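Local coordinates for hypothetical protein (Bacteroides caccae, PDB 4M8R) that is of unknown function but pairs an N-terminal Ig-like domain with a WD40-like beta-propeller domain, at residues K127-R131 with K142-S147; H149-S154 with L164-E170. All coordinates share one frame; numbering follows the deposited sequence.

Interaction 1. Residues K127-R131 with K142-S147; sequences KTIER and KTWDMS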
ATOM      1  N   LYS A 127      10.143 -37.277 -18.842  1.00 78.94           N
ATOM      2  CA  LYS A 127       9.876 -36.931 -17.441  1.00 74.35           C
ATOM      3  C   LYS A 127      10.657 -35.678 -17.038  1.00 68.92           C
ATOM      4  O   LYS A 127      11.558 -35.724 -16.197  1.00 65.14           O
ATOM      5  CB  LYS A 127      10.185 -38.107 -16.504  1.00 76.01           C
ATOM      6  CG  LYS A 127       9.372 -39.361 -16.786  1.00 79.58           C
ATOM      7  CD  LYS A 127       7.879 -39.135 -16.590  1.00 79.79           C
ATOM      8  CE  LYS A 127       7.086 -40.423 -16.768  1.00 82.40           C
ATOM      9  NZ  LYS A 127       5.622 -40.197 -16.620  1.00 80.73           N
ATOM     10  N   THR A 128      10.292 -34.561 -17.665  1.00 66.84           N
ATOM     11  CA  THR A 128      10.959 -33.281 -17.458  1.00 62.70           C
ATOM     12  C   THR A 128       9.977 -32.118 -17.550  1.00 60.12           C
ATOM     13  O   THR A 128       8.983 -32.188 -18.275  1.00 61.60           O
ATOM     14  CB  THR A 128      12.053 -33.041 -18.519  1.00 63.58           C
ATOM     15  OG1 THR A 128      11.505 -33.224 -19.829  1.00 65.51           O
ATOM     16  CG2 THR A 128      13.221 -33.991 -18.331  1.00 64.55           C
ATOM     17  N   ILE A 129      10.267 -31.056 -16.805  1.00 57.64           N
ATOM     18  CA  ILE A 129       9.605 -29.768 -16.984  1.00 54.67           C
ATOM     19  C   ILE A 129      10.433 -28.988 -17.993  1.00 54.89           C
ATOM     20  O   ILE A 129      11.637 -28.838 -17.809  1.00 53.52           O
ATOM     21  CB  ILE A 129       9.572 -28.955 -15.677  1.00 51.45           C
ATOM     22  CG1 ILE A 129       8.934 -29.761 -14.545  1.00 51.14           C
ATOM     23  CG2 ILE A 129       8.830 -27.639 -15.881  1.00 50.29           C
ATOM     24  CD1 ILE A 129       7.492 -30.131 -14.793  1.00 52.07           C
ATOM     25  N   GLU A 130       9.793 -28.499 -19.050  1.00 57.01           N
ATOM     26  CA  GLU A 130      10.490 -27.765 -20.104  1.00 59.60           C
ATOM     27  C   GLU A 130       9.975 -26.342 -20.199  1.00 58.20           C
ATOM     28  O   GLU A 130       8.767 -26.121 -20.146  1.00 58.00           O
ATOM     29  CB  GLU A 130      10.284 -28.454 -21.458  1.00 64.13           C
ATOM     30  CG  GLU A 130      11.064 -29.750 -21.635  1.00 67.26           C
ATOM     31  CD  GLU A 130      10.885 -30.379 -23.007  1.00 71.36           C
ATOM     32  OE1 GLU A 130      10.042 -29.899 -23.799  1.00 70.62           O
ATOM     33  OE2 GLU A 130      11.593 -31.369 -23.291  1.00 74.23           O
ATOM     34  N   ARG A 131      10.880 -25.380 -20.359  1.00 57.21           N
ATOM     35  CA  ARG A 131      10.471 -24.005 -20.629  1.00 57.26           C
ATOM     36  C   ARG A 131      10.074 -23.884 -22.089  1.00 59.53           C
ATOM     37  O   ARG A 131      10.920 -23.980 -22.966  1.00 64.06           O
ATOM     38  CB  ARG A 131      11.589 -23.020 -20.317  1.00 57.86           C
ATOM     39  CG  ARG A 131      11.174 -21.566 -20.493  1.00 58.27           C
ATOM     40  CD  ARG A 131      12.257 -20.634 -19.995  1.00 57.27           C
ATOM     41  NE  ARG A 131      13.451 -20.747 -20.825  1.00 61.17           N
ATOM     42  CZ  ARG A 131      14.699 -20.558 -20.399  1.00 62.84           C
ATOM     43  NH1 ARG A 131      14.951 -20.249 -19.128  1.00 58.73           N
ATOM     44  NH2 ARG A 131      15.708 -20.689 -21.258  1.00 66.51           N
ATOM     45  N   LYS A 142      16.963 -24.469 -19.530  1.00 81.46           N
ATOM     46  CA  LYS A 142      15.700 -24.817 -20.210  1.00 75.17           C
ATOM     47  C   LYS A 142      14.885 -25.976 -19.626  1.00 68.27           C
ATOM     48  O   LYS A 142      13.665 -26.013 -19.805  1.00 65.74           O
ATOM     49  CB  LYS A 142      15.972 -25.147 -21.684  1.00 79.06           C
ATOM     50  CG  LYS A 142      16.579 -24.022 -22.500  1.00 82.75           C
ATOM     51  CD  LYS A 142      16.569 -24.361 -23.986  1.00 89.38           C
ATOM     52  CE  LYS A 142      17.417 -23.389 -24.792  1.00 94.12           C
ATOM     53  NZ  LYS A 142      16.995 -21.970 -24.615  1.00 93.96           N
ATOM     54  N   THR A 143      15.547 -26.921 -18.959  1.00 63.76           N
ATOM     55  CA  THR A 143      14.909 -28.188 -18.564  1.00 60.20           C
ATOM     56  C   THR A 143      15.160 -28.539 -17.097  1.00 55.60           C
ATOM     57  O   THR A 143      16.231 -28.265 -16.565  1.00 55.43           O
ATOM     58  CB  THR A 143      15.390 -29.343 -19.475  1.00 62.80           C
ATOM     59  OG1 THR A 143      15.017 -29.042 -20.820  1.00 66.09           O
ATOM     60  CG2 THR A 143      14.766 -30.674 -19.077  1.00 63.43           C
ATOM     61  N   TRP A 144      14.161 -29.142 -16.452  1.00 53.25           N
ATOM     62  CA  TRP A 144      14.296 -29.634 -15.074  1.00 51.60           C
ATOM     63  C   TRP A 144      13.870 -31.098 -14.992  1.00 53.59           C
ATOM     64  O   TRP A 144      12.845 -31.488 -15.559  1.00 54.01           O
ATOM     65  CB  TRP A 144      13.445 -28.809 -14.107  1.00 47.95           C
ATOM     66  CG  TRP A 144      13.946 -27.422 -13.877  1.00 46.25           C
ATOM     67  CD1 TRP A 144      14.690 -26.985 -12.823  1.00 44.94           C
ATOM     68  CD2 TRP A 144      13.732 -26.284 -14.717  1.00 46.76           C
ATOM     69  NE1 TRP A 144      14.955 -25.642 -12.950  1.00 44.20           N
ATOM     70  CE2 TRP A 144      14.379 -25.185 -14.105  1.00 45.31           C
ATOM     71  CE3 TRP A 144      13.061 -26.083 -15.932  1.00 47.92           C
ATOM     72  CZ2 TRP A 144      14.375 -23.909 -14.663  1.00 44.99           C
ATOM     73  CZ3 TRP A 144      13.059 -24.813 -16.489  1.00 47.78           C
ATOM     74  CH2 TRP A 144      13.711 -23.739 -15.851  1.00 46.75           C
ATOM     75  N   ASP A 145      14.660 -31.896 -14.279  1.00 53.81           N
ATOM     76  CA  ASP A 145      14.425 -33.331 -14.180  1.00 55.72           C
ATOM     77  C   ASP A 145      13.275 -33.609 -13.219  1.00 55.31           C
ATOM     78  O   ASP A 145      13.282 -33.135 -12.084  1.00 53.86           O
ATOM     79  CB  ASP A 145      15.702 -34.035 -13.712  1.00 56.88           C
ATOM     80  CG  ASP A 145      15.521 -35.532 -13.525  1.00 58.96           C
ATOM     81  OD1 ASP A 145      14.633 -36.138 -14.171  1.00 59.52           O
ATOM     82  OD2 ASP A 145      16.288 -36.101 -12.724  1.00 60.14           O
HETATM   83  N   MSE A 146      12.299 -34.389 -13.680  1.00 56.43           N
HETATM   84  CA  MSE A 146      11.077 -34.639 -12.926  1.00 56.12           C
HETATM   85  C   MSE A 146      10.985 -36.072 -12.483  1.00 60.85           C
HETATM   86  O   MSE A 146       9.904 -36.545 -12.127  1.00 63.43           O
HETATM   87  CB  MSE A 146       9.915 -34.296 -13.853  1.00 56.06           C
HETATM   88  CG  MSE A 146       8.709 -33.743 -13.103  1.00 54.57           C
HETATM   89 SE   MSE A 146       7.159 -33.594 -14.318  0.75 55.94          SE
HETATM   90  CE  MSE A 146       6.889 -35.487 -14.763  1.00 59.55           C
ATOM     91  N   SER A 147      12.117 -36.778 -12.471  1.00 63.51           N
ATOM     92  CA  SER A 147      12.120 -38.233 -12.265  1.00 66.10           C
ATOM     93  C   SER A 147      11.941 -38.665 -10.807  1.00 65.17           C
ATOM     94  O   SER A 147      11.604 -39.817 -10.543  1.00 67.33           O
ATOM     95  CB  SER A 147      13.401 -38.849 -12.833  1.00 69.44           C
ATOM     96  OG  SER A 147      14.547 -38.323 -12.191  1.00 69.32           O
TER

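Interaction 2. Residues H149-S154 with L164-E170; sequences HPDFRS and LCGLAEE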
ATOM      1  N   HIS A 149       9.606 -37.352  -8.963  1.00 63.52           N
ATOM      2  CA  HIS A 149       8.143 -37.426  -8.915  1.00 64.11           C
ATOM      3  C   HIS A 149       7.586 -37.434 -10.343  1.00 63.04           C
ATOM      4  O   HIS A 149       7.017 -36.441 -10.797  1.00 62.32           O
ATOM      5  CB  HIS A 149       7.564 -36.256  -8.108  1.00 61.94           C
ATOM      6  CG  HIS A 149       7.970 -36.262  -6.668  1.00 63.98           C
ATOM      7  ND1 HIS A 149       7.532 -37.217  -5.775  1.00 67.55           N
ATOM      8  CD2 HIS A 149       8.784 -35.437  -5.968  1.00 63.80           C
ATOM      9  CE1 HIS A 149       8.058 -36.977  -4.586  1.00 66.93           C
ATOM     10  NE2 HIS A 149       8.820 -35.902  -4.676  1.00 64.32           N
ATOM     11  N   PRO A 150       7.740 -38.566 -11.053  1.00 63.51           N
ATOM     12  CA  PRO A 150       7.344 -38.634 -12.462  1.00 63.28           C
ATOM     13  C   PRO A 150       5.844 -38.482 -12.690  1.00 62.03           C
ATOM     14  O   PRO A 150       5.423 -38.179 -13.798  1.00 61.23           O
ATOM     15  CB  PRO A 150       7.814 -40.025 -12.896  1.00 66.40           C
ATOM     16  CG  PRO A 150       7.847 -40.827 -11.643  1.00 67.50           C
ATOM     17  CD  PRO A 150       8.202 -39.870 -10.543  1.00 65.41           C
ATOM     18  N   ASP A 151       5.057 -38.683 -11.637  1.00 62.59           N
ATOM     19  CA  ASP A 151       3.600 -38.565 -11.702  1.00 63.33           C
ATOM     20  C   ASP A 151       3.098 -37.151 -11.364  1.00 60.25           C
ATOM     21  O   ASP A 151       1.901 -36.965 -11.126  1.00 60.14           O
ATOM     22  CB  ASP A 151       2.951 -39.593 -10.758  1.00 65.71           C
ATOM     23  CG  ASP A 151       3.419 -39.451  -9.306  1.00 65.37           C
ATOM     24  OD1 ASP A 151       4.587 -39.053  -9.075  1.00 64.73           O
ATOM     25  OD2 ASP A 151       2.618 -39.750  -8.395  1.00 65.71           O
ATOM     26  N   PHE A 152       4.005 -36.171 -11.354  1.00 56.71           N
ATOM     27  CA  PHE A 152       3.679 -34.787 -10.999  1.00 52.69           C
ATOM     28  C   PHE A 152       2.474 -34.313 -11.794  1.00 53.29           C
ATOM     29  O   PHE A 152       2.432 -34.442 -13.013  1.00 55.26           O
ATOM     30  CB  PHE A 152       4.888 -33.875 -11.250  1.00 50.69           C
ATOM     31  CG  PHE A 152       4.864 -32.567 -10.493  1.00 47.27           C
ATOM     32  CD1 PHE A 152       4.467 -32.504  -9.162  1.00 46.39           C
ATOM     33  CD2 PHE A 152       5.310 -31.401 -11.102  1.00 45.80           C
ATOM     34  CE1 PHE A 152       4.476 -31.302  -8.474  1.00 44.01           C
ATOM     35  CE2 PHE A 152       5.328 -30.197 -10.416  1.00 43.40           C
ATOM     36  CZ  PHE A 152       4.909 -30.149  -9.101  1.00 42.69           C
ATOM     37  N   ARG A 153       1.503 -33.751 -11.085  1.00 52.95           N
ATOM     38  CA  ARG A 153       0.145 -33.614 -11.587  1.00 53.85           C
ATOM     39  C   ARG A 153      -0.469 -32.306 -11.106  1.00 51.48           C
ATOM     40  O   ARG A 153      -0.088 -31.797 -10.057  1.00 49.94           O
ATOM     41  CB  ARG A 153      -0.657 -34.782 -11.032  1.00 56.49           C
ATOM     42  CG  ARG A 153      -1.899 -35.165 -11.798  1.00 59.34           C
ATOM     43  CD  ARG A 153      -2.387 -36.520 -11.308  1.00 62.68           C
ATOM     44  NE  ARG A 153      -2.713 -36.494  -9.878  1.00 61.68           N
ATOM     45  CZ  ARG A 153      -3.935 -36.642  -9.361  1.00 62.63           C
ATOM     46  NH1 ARG A 153      -4.999 -36.845 -10.137  1.00 64.29           N
ATOM     47  NH2 ARG A 153      -4.095 -36.598  -8.045  1.00 61.49           N
ATOM     48  N   SER A 154      -1.426 -31.775 -11.864  1.00 51.53           N
ATOM     49  CA  SER A 154      -2.183 -30.592 -11.451  1.00 50.56           C
ATOM     50  C   SER A 154      -1.240 -29.427 -11.173  1.00 47.64           C
ATOM     51  O   SER A 154      -1.314 -28.770 -10.134  1.00 45.62           O
ATOM     52  CB  SER A 154      -3.025 -30.912 -10.212  1.00 51.79           C
ATOM     53  OG  SER A 154      -3.951 -29.878  -9.948  1.00 53.51           O
ATOM     54  N   LEU A 164       7.183 -24.544  -9.234  1.00 36.64           N
ATOM     55  CA  LEU A 164       5.866 -25.104  -9.527  1.00 37.22           C
ATOM     56  C   LEU A 164       5.343 -25.955  -8.392  1.00 38.17           C
ATOM     57  O   LEU A 164       6.081 -26.746  -7.808  1.00 39.18           O
ATOM     58  CB  LEU A 164       5.921 -25.955 -10.791  1.00 38.58           C
ATOM     59  CG  LEU A 164       6.384 -25.246 -12.060  1.00 39.75           C
ATOM     60  CD1 LEU A 164       6.580 -26.246 -13.191  1.00 41.13           C
ATOM     61  CD2 LEU A 164       5.402 -24.161 -12.467  1.00 39.78           C
ATOM     62  N   CYS A 165       4.060 -25.782  -8.091  1.00 38.77           N
ATOM     63  CA  CYS A 165       3.364 -26.625  -7.135  1.00 39.69           C
ATOM     64  C   CYS A 165       2.531 -27.648  -7.899  1.00 40.33           C
ATOM     65  O   CYS A 165       2.055 -27.374  -8.995  1.00 40.54           O
ATOM     66  CB  CYS A 165       2.464 -25.779  -6.232  1.00 39.32           C
ATOM     67  SG  CYS A 165       3.362 -24.575  -5.216  1.00 39.21           S
ATOM     68  N   GLY A 166       2.364 -28.826  -7.313  1.00 41.52           N
ATOM     69  CA  GLY A 166       1.542 -29.877  -7.911  1.00 43.47           C
ATOM     70  C   GLY A 166       1.411 -31.064  -6.975  1.00 44.92           C
ATOM     71  O   GLY A 166       1.959 -31.053  -5.875  1.00 45.98           O
ATOM     72  N   LEU A 167       0.688 -32.089  -7.414  1.00 46.86           N
ATOM     73  CA  LEU A 167       0.464 -33.282  -6.606  1.00 48.75           C
ATOM     74  C   LEU A 167       1.300 -34.450  -7.103  1.00 51.66           C
ATOM     75  O   LEU A 167       1.481 -34.620  -8.310  1.00 52.95           O
ATOM     76  CB  LEU A 167      -1.010 -33.672  -6.643  1.00 49.42           C
ATOM     77  CG  LEU A 167      -1.993 -32.603  -6.174  1.00 48.36           C
ATOM     78  CD1 LEU A 167      -3.420 -33.096  -6.353  1.00 49.88           C
ATOM     79  CD2 LEU A 167      -1.727 -32.223  -4.726  1.00 47.19           C
ATOM     80  N   ALA A 168       1.795 -35.254  -6.165  1.00 53.78           N
ATOM     81  CA  ALA A 168       2.550 -36.461  -6.484  1.00 57.25           C
ATOM     82  C   ALA A 168       2.386 -37.505  -5.386  1.00 62.13           C
ATOM     83  O   ALA A 168       2.080 -37.177  -4.239  1.00 60.65           O
ATOM     84  CB  ALA A 168       4.017 -36.132  -6.678  1.00 56.79           C
ATOM     85  N   GLU A 169       2.579 -38.769  -5.755  1.00 69.28           N
ATOM     86  CA  GLU A 169       2.444 -39.879  -4.819  1.00 72.09           C
ATOM     87  C   GLU A 169       3.599 -39.860  -3.831  1.00 71.81           C
ATOM     88  O   GLU A 169       4.755 -39.739  -4.226  1.00 72.24           O
ATOM     89  CB  GLU A 169       2.436 -41.211  -5.567  1.00 77.86           C
ATOM     90  CG  GLU A 169       2.082 -42.417  -4.706  1.00 82.39           C
ATOM     91  CD  GLU A 169       0.587 -42.663  -4.612  1.00 85.05           C
ATOM     92  OE1 GLU A 169      -0.198 -41.690  -4.666  1.00 82.05           O
ATOM     93  OE2 GLU A 169       0.194 -43.840  -4.488  1.00 88.94           O
ATOM     94  N   GLU A 170       3.274 -39.974  -2.548  1.00 74.08           N
ATOM     95  CA  GLU A 170       4.278 -40.050  -1.493  1.00 76.81           C
ATOM     96  C   GLU A 170       3.673 -40.770  -0.297  1.00 77.28           C
ATOM     97  O   GLU A 170       2.616 -40.370   0.196  1.00 77.18           O
ATOM     98  CB  GLU A 170       4.746 -38.649  -1.089  1.00 79.10           C
ATOM     99  CG  GLU A 170       5.946 -38.616  -0.142  1.00 82.98           C
ATOM    100  CD  GLU A 170       7.286 -38.769  -0.847  1.00 87.57           C
ATOM    101  OE1 GLU A 170       7.360 -39.486  -1.870  1.00 92.66           O
ATOM    102  OE2 GLU A 170       8.274 -38.169  -0.372  1.00 90.50           O
TER

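Interaction 1. Residues K127-R131 with K142-S147
Met-146, a selenomethionine, sets its SE atom against the tip of Ile-129, 3.5 Å from CD1, the two side chains meeting at about a right angle. With CG1 anti to its own carbonyl carbon (chi1 -55°), Ile-129 projects CD1 outward from the sheet on the face where Met-146 SE lies. On the same face the CB atoms of Ile-129 and Trp-144 lie 4.2 Å apart. The indole of Trp-144 turns its edge to the neighbouring strand, with CE3 3.6 Å from Ile-129 O in the ring plane, while its NE1 bonds to the carbonyl of Phe-181. Ile-122 of strand 118-123 touches both Ile-129 and Met-146, making this the buried side.

Beneath the side chains, four backbone bonds tie the segments. Ile-129 and Trp-144 exchange two as a hydrogen-bonded antiparallel pair; Arg-131 N gives a third to Lys-142 O, 2.9 Å away. Met-146 N closes the series on Lys-127 O.

At the other end Arg-131 crosses Lys-142: NH2 lies 3.7 Å from the aliphatic CG of Lys-142, and Lys-142 CA sits over one guanidinium face, toward its rim. Lys-142 NZ lies in the guanidinium plane 3.8 Å from NH2 of Arg-131, a like-charge approach that probably costs some energy. The opposite sheet face carries Thr-128 against Thr-143, with CB of Thr-128 3.6 Å from CG2 of Thr-143. Asp-145 OD1 accepts from Ser-147 N in an Asx turn where the strand ends, and the whole is an antiparallel beta hairpin at the margin of a four-stranded sheet in the WD40-like domain.

Interaction 2. Residues H149-S154 with L164-E170
Arg-153 and Leu-167 face each other as an antiparallel hydrogen-bonded pair, in which Leu-167 N donates to Arg-153 O at 2.8 Å and the return bond from Arg-153 N is weak, bent to 123°. They belong to the hairpin of strands 153-156 and 163-170, in a four-stranded antiparallel sheet of the propeller-like domain. A type I turn from His-149 to Phe-152 leads into it.

Phe-152 has CG anti to its backbone N (chi1 -159°), which carries the ring along the facing strand to Gly-166, where CE1 comes within 3.3 Å of Gly-166 CA. With no side chain there, the ring can settle against the backbone. The CB of Leu-164 lies near CE2, and Trp-186 meets the ring edge-to-face.

Ala-168 offers its CB to the ring of His-149, 3.8 Å from ND1, and OE1 of Glu-170 approaches the same ring at its edge, in plane. Leu-167 and Arg-153 cross obliquely, CD1 of Leu-167 lying 3.9 Å from NH2 of Arg-153. The guanidinium is held by Gln-174, by a salt bridge to Asp-259 and by the carbonyl of Phe-257.

Asp-151 extends the pairing beyond the backbone bonds. Its CG occupies the position between backbone N and carbonyl carbon, and Asp-151 OD2 receives the N-H of Glu-169 on its syn side, with N at 2.8 Å and 21° out of the carboxylate plane.

In the fold
Interactions 1 and 2 follow one another along the chain as hairpins of two separate antiparallel sheets in the WD40-like domain, consistent with adjacent propeller blades; their centres lie 13 Å apart. Interaction 2 is largely buried, whereas residues 127-131 with 142-147 have one buried face and one carrying exposed polar residues. Regular backbone pairing dominates interaction 1; interaction 2 has a single bridged pair and relies more on aromatic rings and a carboxylate-to-backbone bond. The two meet directly: Met-146 SE packs on Phe-152 CB at 3.8 Å, and Ile-129 CG2 on Leu-164 CD1, also at 3.8 Å, so apolar side chains join the sheets.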